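PDB 3CH0: glycerophosphodiester phosphodiesterase from Cytophaga hutchinsonii ATCC 33406, which belongs to the glycerophosphoryl diester phosphodiesterase family, whose members are built on a TIM-barrel fold. Local coordinates for residues T39-L44 against Q132-I137; D169-Q174 against P189-S194; V52-D57 against V113-R118; R18-E23 against T263-L268. All blocks are in the same frame, centred on the assembly; numbering follows the deposited sequence. Where two conformers were deposited one is given.

Interaction 1: residues T39-L44 against Q132-I137. With EDO (1,2-ethanediol), chain O.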
loop_
_atom_site.group_PDB
_atom_site.type_symbol
_atom_site.label_atom_id
_atom_site.label_comp_id
_atom_site.label_asym_id
_atom_site.label_seq_id
_atom_site.Cartn_x
_atom_site.Cartn_y
_atom_site.Cartn_z
ATOM N N THR A 39 -4.201 -5.445 -8.959
ATOM C CA THR A 39 -3.566 -5.526 -7.638
ATOM C C THR A 39 -4.257 -4.599 -6.653
ATOM O O THR A 39 -4.584 -3.433 -6.999
ATOM C CB THR A 39 -2.115 -5.065 -7.775
ATOM O OG1 THR A 39 -1.444 -5.911 -8.735
ATOM C CG2 THR A 39 -1.299 -5.117 -6.445
ATOM N N LEU A 40 -4.486 -5.127 -5.464
ATOM C CA LEU A 40 -4.916 -4.299 -4.339
ATOM C C LEU A 40 -3.622 -3.837 -3.658
ATOM O O LEU A 40 -2.816 -4.674 -3.250
ATOM C CB LEU A 40 -5.730 -5.106 -3.364
ATOM C CG LEU A 40 -6.985 -5.811 -3.946
ATOM C CD1 LEU A 40 -7.663 -6.653 -2.847
ATOM C CD2 LEU A 40 -7.937 -4.757 -4.483
ATOM N N GLU A 41 -3.470 -2.537 -3.513
ATOM C CA GLU A 41 -2.359 -1.921 -2.832
ATOM C C GLU A 41 -2.842 -1.440 -1.435
ATOM O O GLU A 41 -3.968 -0.940 -1.269
ATOM C CB GLU A 41 -1.775 -0.777 -3.659
ATOM C CG GLU A 41 -0.484 -0.155 -3.124
ATOM C CD GLU A 41 -0.645 0.737 -1.920
ATOM O OE1 GLU A 41 -1.742 1.282 -1.609
ATOM O OE2 GLU A 41 0.372 0.992 -1.228
ATOM N N PHE A 42 -2.035 -1.628 -0.398
ATOM C CA PHE A 42 -2.499 -1.316 0.939
ATOM C C PHE A 42 -1.313 -1.309 1.885
ATOM O O PHE A 42 -0.216 -1.665 1.527
ATOM C CB PHE A 42 -3.543 -2.339 1.428
ATOM C CG PHE A 42 -3.065 -3.754 1.268
ATOM C CD1 PHE A 42 -3.249 -4.434 0.078
ATOM C CD2 PHE A 42 -2.409 -4.427 2.319
ATOM C CE1 PHE A 42 -2.763 -5.690 -0.114
ATOM C CE2 PHE A 42 -1.890 -5.690 2.140
ATOM C CZ PHE A 42 -2.075 -6.328 0.931
ATOM N N ASP A 43 -1.573 -0.887 3.118
ATOM C CA ASP A 43 -0.568 -0.596 4.143
ATOM C C ASP A 43 -0.866 -1.419 5.369
ATOM O O ASP A 43 -2.028 -1.663 5.682
ATOM C CB ASP A 43 -0.721 0.854 4.488
ATOM C CG ASP A 43 -0.660 1.749 3.286
ATOM O OD1 ASP A 43 0.406 1.762 2.659
ATOM O OD2 ASP A 43 -1.610 2.517 2.980
ATOM N N LEU A 44 0.195 -1.876 6.051
ATOM C CA LEU A 44 0.076 -2.758 7.194
ATOM C C LEU A 44 0.819 -2.245 8.403
ATOM O O LEU A 44 1.968 -1.755 8.313
ATOM C CB LEU A 44 0.592 -4.157 6.873
ATOM C CG LEU A 44 0.021 -4.839 5.620
ATOM C CD1 LEU A 44 0.746 -6.130 5.229
ATOM C CD2 LEU A 44 -1.472 -5.107 5.845
ATOM N N GLN A 132 -3.872 -9.853 -7.250
ATOM C CA GLN A 132 -2.565 -9.679 -6.661
ATOM C C GLN A 132 -2.632 -8.628 -5.538
ATOM O O GLN A 132 -3.582 -7.828 -5.456
ATOM C CB GLN A 132 -1.536 -9.319 -7.753
ATOM C CG GLN A 132 -1.286 -10.472 -8.683
ATOM C CD GLN A 132 -0.474 -10.144 -9.881
ATOM O OE1 GLN A 132 -1.023 -9.963 -10.977
ATOM N NE2 GLN A 132 0.830 -10.063 -9.716
ATOM N N TYR A 133 -1.608 -8.651 -4.674
ATOM C CA TYR A 133 -1.529 -7.838 -3.494
ATOM C C TYR A 133 -0.174 -7.111 -3.496
ATOM O O TYR A 133 0.845 -7.717 -3.805
ATOM C CB TYR A 133 -1.573 -8.733 -2.270
ATOM C CG TYR A 133 -2.777 -9.594 -2.133
ATOM C CD1 TYR A 133 -2.850 -10.858 -2.757
ATOM C CD2 TYR A 133 -3.857 -9.192 -1.374
ATOM C CE1 TYR A 133 -3.982 -11.642 -2.627
ATOM C CE2 TYR A 133 -4.968 -9.997 -1.174
ATOM C CZ TYR A 133 -5.052 -11.214 -1.853
ATOM O OH TYR A 133 -6.199 -11.982 -1.623
ATOM N N ASN A 134 -0.189 -5.854 -3.053
ATOM C CA ASN A 134 1.024 -5.103 -2.825
ATOM C C ASN A 134 0.865 -4.470 -1.464
ATOM O O ASN A 134 0.148 -3.448 -1.300
ATOM C CB ASN A 134 1.187 -4.062 -3.922
ATOM C CG ASN A 134 2.521 -3.347 -3.847
ATOM O OD1 ASN A 134 3.374 -3.725 -2.997
ATOM N ND2 ASN A 134 2.668 -2.246 -4.597
ATOM N N GLY A 135 1.484 -5.095 -0.456
ATOM C CA GLY A 135 1.322 -4.675 0.922
ATOM C C GLY A 135 2.537 -4.012 1.486
ATOM O O GLY A 135 3.614 -4.565 1.414
ATOM N N GLU A 136 2.308 -2.846 2.095
ATOM C CA GLU A 136 3.403 -1.992 2.598
ATOM C C GLU A 136 3.637 -2.206 4.064
ATOM O O GLU A 136 2.743 -2.029 4.874
ATOM C CB GLU A 136 3.142 -0.497 2.306
ATOM C CG GLU A 136 4.357 0.402 2.680
ATOM C CD GLU A 136 4.267 1.816 2.240
ATOM O OE1 GLU A 136 3.388 2.175 1.439
ATOM O OE2 GLU A 136 5.116 2.608 2.781
ATOM N N ILE A 137 4.854 -2.583 4.432
ATOM C CA ILE A 137 5.288 -2.548 5.814
ATOM C C ILE A 137 5.646 -1.145 6.230
ATOM O O ILE A 137 6.661 -0.616 5.772
ATOM C CB ILE A 137 6.420 -3.588 6.113
ATOM C CG1 ILE A 137 5.763 -4.984 6.021
ATOM C CG2 ILE A 137 7.062 -3.402 7.483
ATOM C CD1 ILE A 137 6.491 -6.149 6.691
HETATM C C1 EDO O . 2.228 -7.795 -12.823
HETATM O O1 EDO O . 2.306 -8.559 -11.606
HETATM C C2 EDO O . 0.821 -7.786 -13.437
HETATM O O2 EDO O . 0.341 -9.135 -13.626
#
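The ring of Phe-42 lies over the backbone of the neighbouring strand: one face covers Gly-135, whose CA is 3.9 Å from the ring centroid, a CH-pi contact, and also takes in Asn-134 O near the rim. At the ring's edge, in its plane, are Leu-44 CD2 and Tyr-133 CB. Tyr-133 turns the edge of its own ring to this neighbour, with Phe-42 CE1 3.9 Å from Tyr-133 CD2. Phe-42 can lie across the glycine because its CG sits between the backbone N and carbonyl carbon (chi1 51°). Strands 39-44 and 132-137 run parallel, 15° apart, as adjacent staves of the barrel, joined in register by five backbone hydrogen bonds, donated in turn by Leu-40, Asn-134, Phe-42, Glu-136 and Leu-44. The aromatic side packs on helix 117-127, and Ile-137 on helix 151-164. On the other side Asp-43 OD1 comes within 3.2 Å of Glu-136 OE1, two acceptors with carboxylate planes 70° apart. Asn-24 bonds Asp-43 OD2, Glu-136 OE2 forms a salt bridge with Lys-138, and Glu-136 OE1 is hydrogen-bonded to citric acid. Gln-132 turns its amide to 1,2-ethanediol, NE2 donating to O1 at 2.8 Å and OE1 accepting from O2.

Interaction 2: residues D169-Q174 against P189-S194; sequences DRFTLQ and PDIKLS
Leu-173 is bonded through both backbone polar atoms to the next strand: its N donates to Lys-192 O at 2.9 Å with a nearly straight 168° angle, and its O accepts from Ser-194 N. On one side of this parallel pair, Leu-193 CD2 packs 3.7 Å from Leu-173 CB, and Ile-191 CG2 touches the same CB. On the other side Thr-172 presents two branches: CG2, anti to the backbone N, reaches Ser-194 CB at 3.7 Å, while OG1 lies 3.6 Å from Lys-192 CE. Bends at chi3 and chi4 curl the lysine back along the opposite backbone, where one water accepts from Lys-192 N and from Lys-192 NZ, 2.9 Å away. A further water links Gln-174 OE1 to Ser-194 OG, and the amide nitrogen of Gln-174 is held by Glu-41. The contact joins the two strands of a beta-alpha-beta unit. Its connecting helix 178-187 covers Leu-173, Ile-191 and Leu-193 through Met-184, helix 151-164 packs on Phe-171, and strand 132-137 continues the sheet beyond Thr-172.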
loop_
_atom_site.group_PDB
_atom_site.type_symbol
_atom_site.label_atom_id
_atom_site.label_comp_id
_atom_site.label_asym_id
_atom_site.label_seq_id
_atom_site.Cartn_x
_atom_site.Cartn_y
_atom_site.Cartn_z
ATOM N N ASP A 169 2.590 -16.394 -4.072
ATOM C CA ASP A 169 2.990 -16.136 -5.443
ATOM C C ASP A 169 2.229 -14.987 -6.092
ATOM O O ASP A 169 2.548 -14.617 -7.201
ATOM C CB ASP A 169 2.899 -17.390 -6.307
ATOM C CG ASP A 169 3.879 -18.467 -5.869
ATOM O OD1 ASP A 169 4.942 -18.137 -5.267
ATOM O OD2 ASP A 169 3.590 -19.640 -6.162
ATOM N N ARG A 170 1.226 -14.451 -5.385
ATOM C CA ARG A 170 0.471 -13.283 -5.850
ATOM C C ARG A 170 0.685 -12.055 -4.940
ATOM O O ARG A 170 -0.084 -11.123 -4.996
ATOM C CB ARG A 170 -1.029 -13.616 -5.975
ATOM C CG ARG A 170 -1.276 -14.444 -7.215
ATOM C CD ARG A 170 -2.712 -14.843 -7.413
ATOM N NE ARG A 170 -3.136 -15.818 -6.441
ATOM C CZ ARG A 170 -4.052 -15.643 -5.492
ATOM N NH1 ARG A 170 -4.733 -14.509 -5.333
ATOM N NH2 ARG A 170 -4.347 -16.651 -4.680
ATOM N N PHE A 171 1.734 -12.113 -4.121
ATOM C CA PHE A 171 1.996 -11.117 -3.114
ATOM C C PHE A 171 3.300 -10.389 -3.384
ATOM O O PHE A 171 4.340 -11.004 -3.647
ATOM C CB PHE A 171 2.082 -11.711 -1.704
ATOM C CG PHE A 171 1.710 -10.700 -0.658
ATOM C CD1 PHE A 171 2.668 -9.798 -0.182
ATOM C CD2 PHE A 171 0.402 -10.572 -0.200
ATOM C CE1 PHE A 171 2.274 -8.768 0.730
ATOM C CE2 PHE A 171 0.072 -9.591 0.706
ATOM C CZ PHE A 171 0.997 -8.723 1.162
ATOM N N THR A 172 3.263 -9.054 -3.329
ATOM C CA THR A 172 4.483 -8.245 -3.271
ATOM C C THR A 172 4.513 -7.477 -1.986
ATOM O O THR A 172 3.493 -6.918 -1.598
ATOM C CB THR A 172 4.536 -7.227 -4.451
ATOM O OG1 THR A 172 4.415 -7.960 -5.684
ATOM C CG2 THR A 172 5.819 -6.394 -4.447
ATOM N N LEU A 173 5.657 -7.487 -1.309
ATOM C CA LEU A 173 5.848 -6.789 -0.045
ATOM C C LEU A 173 6.649 -5.531 -0.392
ATOM O O LEU A 173 7.739 -5.625 -0.957
ATOM C CB LEU A 173 6.625 -7.651 0.964
ATOM C CG LEU A 173 6.685 -7.175 2.398
ATOM C CD1 LEU A 173 7.530 -5.886 2.542
ATOM C CD2 LEU A 173 5.271 -7.098 3.059
ATOM N N GLN A 174 6.079 -4.371 -0.089
ATOM C CA GLN A 174 6.716 -3.107 -0.411
ATOM C C GLN A 174 7.096 -2.387 0.841
ATOM O O GLN A 174 6.486 -2.542 1.895
ATOM C CB GLN A 174 5.855 -2.187 -1.267
ATOM C CG GLN A 174 4.540 -1.848 -0.616
ATOM C CD GLN A 174 3.579 -0.974 -1.431
ATOM O OE1 GLN A 174 4.006 -0.173 -2.278
ATOM N NE2 GLN A 174 2.272 -1.023 -1.058
ATOM N N PRO A 189 12.703 -15.383 0.778
ATOM C CA PRO A 189 13.096 -15.020 -0.596
ATOM C C PRO A 189 12.081 -15.315 -1.674
ATOM O O PRO A 189 12.241 -14.810 -2.784
ATOM C CB PRO A 189 14.363 -15.846 -0.828
ATOM C CG PRO A 189 14.244 -16.929 0.139
ATOM C CD PRO A 189 13.586 -16.428 1.339
ATOM N N ASP A 190 11.039 -16.094 -1.361
ATOM C CA ASP A 190 10.010 -16.403 -2.351
ATOM C C ASP A 190 8.958 -15.294 -2.511
ATOM O O ASP A 190 8.090 -15.359 -3.423
ATOM C CB ASP A 190 9.329 -17.754 -2.123
ATOM C CG ASP A 190 8.709 -17.914 -0.744
ATOM O OD1 ASP A 190 9.091 -17.202 0.215
ATOM O OD2 ASP A 190 7.863 -18.846 -0.612
ATOM N N ILE A 191 9.007 -14.272 -1.646
ATOM C CA ILE A 191 8.020 -13.199 -1.739
ATOM C C ILE A 191 8.634 -12.005 -2.451
ATOM O O ILE A 191 9.675 -11.515 -2.060
ATOM C CB ILE A 191 7.507 -12.793 -0.375
ATOM C CG1 ILE A 191 6.800 -13.975 0.300
ATOM C CG2 ILE A 191 6.601 -11.510 -0.487
ATOM C CD1 ILE A 191 6.457 -13.699 1.763
ATOM N N LYS A 192 8.049 -11.628 -3.581
ATOM C CA LYS A 192 8.525 -10.516 -4.400
ATOM C C LYS A 192 8.582 -9.232 -3.553
ATOM O O LYS A 192 7.680 -9.031 -2.756
ATOM C CB LYS A 192 7.621 -10.243 -5.587
ATOM C CG LYS A 192 7.700 -11.288 -6.696
ATOM C CD LYS A 192 6.854 -10.908 -7.933
ATOM C CE LYS A 192 5.334 -10.867 -7.648
ATOM N NZ LYS A 192 4.756 -12.158 -7.226
ATOM N N LEU A 193 9.626 -8.405 -3.736
ATOM C CA LEU A 193 9.741 -7.152 -3.011
ATOM C C LEU A 193 9.670 -5.973 -3.952
ATOM O O LEU A 193 10.214 -5.988 -5.066
ATOM C CB LEU A 193 11.032 -7.139 -2.215
ATOM C CG LEU A 193 11.231 -8.268 -1.223
ATOM C CD1 LEU A 193 12.580 -8.094 -0.501
ATOM C CD2 LEU A 193 10.082 -8.331 -0.201
ATOM N N SER A 194 9.056 -4.896 -3.446
ATOM C CA SER A 194 9.069 -3.630 -4.068
ATOM C C SER A 194 9.732 -2.562 -3.184
ATOM O O SER A 194 9.387 -2.379 -1.994
ATOM C CB SER A 194 7.625 -3.194 -4.353
ATOM O OG SER A 194 7.611 -1.826 -4.844
HETATM O O HOH W 1 6.490 -15.947 -5.213
HETATM O O HOH W 2 5.653 -13.091 -4.598
HETATM O O HOH W 3 5.251 -0.555 -4.669
#

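Interaction 3: residues V52-D57 against V113-R118; sequences VVVSHD and VKPLFR
This is a buried backbone bridge between the short strand 52-54 and the turn leading into helix 117-127, with apolar packing beside it. Two hydrogen bonds frame the single bridge of Val-53 with Leu-116: Val-54 N donates to Pro-115 O at an angle of 170°, and Phe-117 N donates to Val-52 O at 2.9 Å from above the carbonyl plane. A water, 2.8 Å from Val-52 O, gives that oxygen a second donor and accepts from Arg-118 N. Leu-116 takes the N-cap position, making Phe-117 the first helical residue. Strand 52-54 runs antiparallel to barrel strand 39-46, so the contact ties that hairpin to a helix outside the TIM barrel. Val-52 CG1 lies 3.6 Å from Phe-117 CB. Val-54, its CB pointing toward 113-118, places CG2 3.7 Å from Phe-117 CA, and its CB meets Pro-115 CG. Lys-114 extends past Val-54 O and bends at its last torsion (chi4 -74°), bringing NZ 2.8 Å from Ser-55 OG; that hydroxyl in turn donates to Asp-57 O.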
loop_
_atom_site.group_PDB
_atom_site.type_symbol
_atom_site.label_atom_id
_atom_site.label_comp_id
_atom_site.label_asym_id
_atom_site.label_seq_id
_atom_site.Cartn_x
_atom_site.Cartn_y
_atom_site.Cartn_z
ATOM N N VAL A 52 -2.249 -8.070 12.558
ATOM C CA VAL A 52 -1.864 -7.266 11.398
ATOM C C VAL A 52 -3.120 -6.522 10.935
ATOM O O VAL A 52 -4.129 -7.176 10.581
ATOM C CB VAL A 52 -1.269 -8.092 10.262
ATOM C CG1 VAL A 52 -0.791 -7.184 9.092
ATOM C CG2 VAL A 52 -0.098 -8.950 10.738
ATOM N N VAL A 53 -3.073 -5.194 11.029
ATOM C CA VAL A 53 -4.160 -4.298 10.710
ATOM C C VAL A 53 -3.847 -3.529 9.424
ATOM O O VAL A 53 -2.685 -3.091 9.207
ATOM C CB VAL A 53 -4.367 -3.309 11.849
ATOM C CG1 VAL A 53 -5.568 -2.326 11.594
ATOM C CG2 VAL A 53 -4.583 -4.037 13.210
ATOM N N VAL A 54 -4.845 -3.382 8.556
ATOM C CA VAL A 54 -4.684 -2.584 7.338
ATOM C C VAL A 54 -4.863 -1.115 7.673
ATOM O O VAL A 54 -5.930 -0.705 8.135
ATOM C CB VAL A 54 -5.658 -2.993 6.214
ATOM C CG1 VAL A 54 -5.289 -2.303 4.871
ATOM C CG2 VAL A 54 -5.659 -4.495 5.996
ATOM N N SER A 55 -3.781 -0.324 7.571
ATOM C CA SER A 55 -3.789 1.066 7.963
ATOM C C SER A 55 -2.561 1.766 7.401
ATOM O O SER A 55 -1.463 1.228 7.498
ATOM C CB SER A 55 -3.731 1.168 9.496
ATOM O OG SER A 55 -3.862 2.510 9.885
ATOM N N HIS A 56 -2.762 2.955 6.855
ATOM C CA HIS A 56 -1.629 3.746 6.328
ATOM C C HIS A 56 -0.676 4.205 7.410
ATOM O O HIS A 56 0.537 4.343 7.186
ATOM C CB HIS A 56 -2.136 4.973 5.563
ATOM C CG HIS A 56 -1.038 5.786 4.988
ATOM N ND1 HIS A 56 -0.549 6.921 5.605
ATOM C CD2 HIS A 56 -0.229 5.557 3.927
ATOM C CE1 HIS A 56 0.471 7.384 4.894
ATOM N NE2 HIS A 56 0.693 6.562 3.879
ATOM N N ASP A 57 -1.201 4.491 8.597
ATOM C CA ASP A 57 -0.421 5.013 9.742
ATOM C C ASP A 57 -0.584 4.103 10.924
ATOM O O ASP A 57 -1.565 3.357 11.061
ATOM C CB ASP A 57 -0.830 6.442 10.052
ATOM C CG ASP A 57 -0.362 7.397 8.973
ATOM O OD1 ASP A 57 0.865 7.778 8.934
ATOM O OD2 ASP A 57 -1.190 7.703 8.088
ATOM N N VAL A 113 -14.432 0.722 9.141
ATOM C CA VAL A 113 -13.415 0.575 10.159
ATOM C C VAL A 113 -12.147 0.031 9.537
ATOM O O VAL A 113 -12.149 -0.413 8.409
ATOM C CB VAL A 113 -13.900 -0.284 11.344
ATOM C CG1 VAL A 113 -15.216 0.341 11.912
ATOM C CG2 VAL A 113 -14.093 -1.766 10.920
ATOM N N LYS A 114 -11.054 0.097 10.294
ATOM C CA LYS A 114 -9.796 -0.528 9.849
ATOM C C LYS A 114 -9.874 -2.024 10.004
ATOM O O LYS A 114 -10.062 -2.526 11.149
ATOM C CB LYS A 114 -8.633 0.002 10.704
ATOM C CG LYS A 114 -8.413 1.488 10.585
ATOM C CD LYS A 114 -7.177 1.942 11.360
ATOM C CE LYS A 114 -6.865 3.401 11.209
ATOM N NZ LYS A 114 -6.292 3.820 9.925
ATOM N N PRO A 115 -9.768 -2.765 8.881
ATOM C CA PRO A 115 -9.907 -4.235 8.935
ATOM C C PRO A 115 -8.589 -4.925 9.274
ATOM O O PRO A 115 -7.508 -4.374 9.075
ATOM C CB PRO A 115 -10.355 -4.581 7.514
ATOM C CG PRO A 115 -9.585 -3.539 6.662
ATOM C CD PRO A 115 -9.530 -2.291 7.496
ATOM N N LEU A 116 -8.681 -6.175 9.696
ATOM C CA LEU A 116 -7.537 -7.027 9.750
ATOM C C LEU A 116 -7.082 -7.369 8.324
ATOM O O LEU A 116 -7.878 -7.569 7.357
ATOM C CB LEU A 116 -7.882 -8.330 10.467
ATOM C CG LEU A 116 -8.232 -8.200 11.938
ATOM C CD1 LEU A 116 -8.919 -9.468 12.434
ATOM C CD2 LEU A 116 -6.984 -7.922 12.756
ATOM N N PHE A 117 -5.769 -7.544 8.194
ATOM C CA PHE A 117 -5.171 -8.056 6.992
ATOM C C PHE A 117 -5.836 -9.393 6.569
ATOM O O PHE A 117 -6.148 -9.638 5.415
ATOM C CB PHE A 117 -3.654 -8.261 7.234
ATOM C CG PHE A 117 -2.825 -8.752 6.062
ATOM C CD1 PHE A 117 -3.058 -8.435 4.742
ATOM C CD2 PHE A 117 -1.678 -9.506 6.335
ATOM C CE1 PHE A 117 -2.192 -8.893 3.742
ATOM C CE2 PHE A 117 -0.804 -9.928 5.342
ATOM C CZ PHE A 117 -1.081 -9.648 4.056
ATOM N N ARG A 118 -6.061 -10.263 7.556
ATOM C CA ARG A 118 -6.713 -11.543 7.298
ATOM C C ARG A 118 -8.086 -11.353 6.630
ATOM O O ARG A 118 -8.428 -12.137 5.763
ATOM C CB ARG A 118 -6.843 -12.350 8.596
ATOM C CG ARG A 118 -7.300 -13.797 8.350
ATOM C CD ARG A 118 -7.353 -14.494 9.682
ATOM N NE ARG A 118 -6.002 -14.745 10.171
ATOM C CZ ARG A 118 -5.715 -15.341 11.327
ATOM N NH1 ARG A 118 -6.680 -15.828 12.129
ATOM N NH2 ARG A 118 -4.448 -15.483 11.663
HETATM O O HOH W 4 -4.676 -9.913 10.154
#

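Interaction 4: residues R18-E23 against T263-L268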
loop_
_atom_site.group_PDB
_atom_site.type_symbol
_atom_site.label_atom_id
_atom_site.label_comp_id
_atom_site.label_asym_id
_atom_site.label_seq_id
_atom_site.Cartn_x
_atom_site.Cartn_y
_atom_site.Cartn_z
ATOM N N ARG A 18 -8.638 4.897 -2.653
ATOM C CA ARG A 18 -8.850 6.095 -1.783
ATOM C C ARG A 18 -9.595 7.253 -2.416
ATOM O O ARG A 18 -10.346 7.974 -1.743
ATOM C CB ARG A 18 -7.515 6.603 -1.222
ATOM C CG ARG A 18 -7.595 7.957 -0.492
ATOM C CD ARG A 18 -6.248 8.291 0.162
ATOM N NE ARG A 18 -5.177 8.447 -0.820
ATOM C CZ ARG A 18 -4.057 9.149 -0.632
ATOM N NH1 ARG A 18 -3.815 9.716 0.529
ATOM N NH2 ARG A 18 -3.191 9.282 -1.636
ATOM N N GLY A 19 -9.410 7.463 -3.712
ATOM C CA GLY A 19 -10.142 8.564 -4.368
ATOM C C GLY A 19 -11.651 8.344 -4.373
ATOM O O GLY A 19 -12.418 9.325 -4.474
ATOM N N LEU A 20 -12.087 7.085 -4.315
ATOM C CA LEU A 20 -13.489 6.738 -4.467
ATOM C C LEU A 20 -14.185 6.414 -3.167
ATOM O O LEU A 20 -15.376 6.710 -2.980
ATOM C CB LEU A 20 -13.607 5.512 -5.371
ATOM C CG LEU A 20 -12.903 5.627 -6.752
ATOM C CD1 LEU A 20 -13.078 4.326 -7.582
ATOM C CD2 LEU A 20 -13.345 6.874 -7.535
ATOM N N LEU A 21 -13.457 5.765 -2.250
ATOM C CA LEU A 21 -14.020 5.215 -1.025
ATOM C C LEU A 21 -12.998 5.342 0.097
ATOM O O LEU A 21 -11.805 5.458 -0.193
ATOM C CB LEU A 21 -14.377 3.747 -1.209
ATOM C CG LEU A 21 -15.712 3.430 -1.923
ATOM C CD1 LEU A 21 -15.781 1.953 -2.257
ATOM C CD2 LEU A 21 -16.878 3.822 -0.977
ATOM N N PRO A 22 -13.449 5.303 1.360
ATOM C CA PRO A 22 -12.504 5.379 2.484
ATOM C C PRO A 22 -11.318 4.438 2.312
ATOM O O PRO A 22 -11.458 3.248 1.987
ATOM C CB PRO A 22 -13.358 5.036 3.679
ATOM C CG PRO A 22 -14.739 5.581 3.313
ATOM C CD PRO A 22 -14.846 5.199 1.855
ATOM N N GLU A 23 -10.122 4.999 2.431
ATOM C CA GLU A 23 -8.927 4.208 2.119
ATOM C C GLU A 23 -8.760 2.957 2.961
ATOM O O GLU A 23 -9.084 2.952 4.161
ATOM C CB GLU A 23 -7.709 5.095 2.370
ATOM C CG GLU A 23 -7.391 5.458 3.807
ATOM C CD GLU A 23 -6.385 6.573 3.891
ATOM O OE1 GLU A 23 -6.763 7.683 3.484
ATOM O OE2 GLU A 23 -5.290 6.331 4.508
ATOM N N THR A 263 -2.604 4.111 -8.187
ATOM C CA THR A 263 -3.511 5.240 -8.280
ATOM C C THR A 263 -4.669 5.218 -7.299
ATOM O O THR A 263 -5.227 4.163 -7.017
ATOM C CB THR A 263 -4.123 5.309 -9.719
ATOM O OG1 THR A 263 -5.016 6.443 -9.838
ATOM C CG2 THR A 263 -4.912 4.049 -10.133
ATOM N N ASP A 264 -5.029 6.405 -6.809
ATOM C CA ASP A 264 -6.223 6.551 -5.964
ATOM C C ASP A 264 -7.525 6.373 -6.751
ATOM O O ASP A 264 -8.571 6.229 -6.139
ATOM C CB ASP A 264 -6.229 7.931 -5.293
ATOM C CG ASP A 264 -5.188 8.031 -4.226
ATOM O OD1 ASP A 264 -5.088 7.078 -3.402
ATOM O OD2 ASP A 264 -4.469 9.054 -4.196
ATOM N N TYR A 265 -7.446 6.517 -8.079
ATOM C CA TYR A 265 -8.591 6.490 -8.983
ATOM C C TYR A 265 -8.462 5.389 -10.035
ATOM O O TYR A 265 -8.307 5.632 -11.259
ATOM C CB TYR A 265 -8.722 7.879 -9.632
ATOM C CG TYR A 265 -8.995 9.001 -8.684
ATOM C CD1 TYR A 265 -10.300 9.252 -8.245
ATOM C CD2 TYR A 265 -7.987 9.770 -8.220
ATOM C CE1 TYR A 265 -10.573 10.299 -7.386
ATOM C CE2 TYR A 265 -8.222 10.784 -7.313
ATOM C CZ TYR A 265 -9.523 11.071 -6.936
ATOM O OH TYR A 265 -9.731 12.088 -6.047
ATOM N N PRO A 266 -8.506 4.116 -9.592
ATOM C CA PRO A 266 -8.323 3.019 -10.535
ATOM C C PRO A 266 -9.438 2.971 -11.602
ATOM O O PRO A 266 -9.224 2.413 -12.670
ATOM C CB PRO A 266 -8.253 1.786 -9.654
ATOM C CG PRO A 266 -9.014 2.137 -8.421
ATOM C CD PRO A 266 -8.675 3.622 -8.213
ATOM N N ASP A 267 -10.575 3.599 -11.328
ATOM C CA ASP A 267 -11.637 3.784 -12.317
ATOM C C ASP A 267 -11.166 4.485 -13.623
ATOM O O ASP A 267 -11.773 4.296 -14.701
ATOM C CB ASP A 267 -12.840 4.510 -11.686
ATOM C CG ASP A 267 -12.502 5.860 -11.106
ATOM O OD1 ASP A 267 -11.478 5.992 -10.439
ATOM O OD2 ASP A 267 -13.337 6.796 -11.233
ATOM N N LEU A 268 -10.076 5.255 -13.549
ATOM C CA LEU A 268 -9.516 5.884 -14.755
ATOM C C LEU A 268 -9.245 4.867 -15.861
ATOM O O LEU A 268 -9.376 5.168 -17.038
ATOM C CB LEU A 268 -8.232 6.674 -14.426
ATOM C CG LEU A 268 -8.459 7.979 -13.629
ATOM C CD1 LEU A 268 -7.202 8.555 -13.053
ATOM C CD2 LEU A 268 -9.169 9.048 -14.469
HETATM O O HOH W 5 -12.001 12.025 -4.470
#
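Arg-18 holds Asp-264 through NE and NH2, one to each oxygen, in a salt bridge that joins two loops of the TIM barrel, one following strand 10-13 and the other following strand 260-263. The guanidinium and carboxylate planes stand 60° apart, and the two bonds differ in geometry. NE points at Asp-264 OD1 within the guanidinium plane, 2.9 Å away with an angle of 167°, yet meets that oxygen from above the carboxylate. NH2 reaches Asp-264 OD2 on its syn side, also at 2.9 Å, through a more bent bond. A turn at chi3 (63°) lays the guanidinium edge against the acid, which His-14 and Asn-245 hold as well. Next along the chain, Gly-19 N donates to Asp-264 O at 2.8 Å, and Gly-19 CA sits over one face of the Tyr-265 ring, 3.8 Å from its centroid, a CH-pi contact. Leu-20 and Asp-267 face one another, both methyls of the leucine meeting the carboxylate, with CD2 3.6 Å from Asp-267 OD1. One water bridges Gly-19 O, 2.7 Å from the water oxygen, and Tyr-265 OH.

From the N terminus, the loop 18-23 comes first and finds its partner 263-268 near the C terminus, so interaction 4 closes a loop that encloses the other three. Strand 39-44 comes next; interaction 1 closes on 132-137, and interaction 3, joining 52-57 to 113-118, is nested within that span. Interaction 2 follows in series, a short closure from 169-174 to 189-194. None cross. Interactions 1 and 2 are consecutive in the sheet, Tyr-133 O lying 2.8 Å from Thr-172 N, while Phe-117 of interaction 3 packs against both Phe-42 and Phe-171. Interaction 4 lies about 23 Å, centre to centre, from interaction 2, and ties the first barrel strand's loop to the last's.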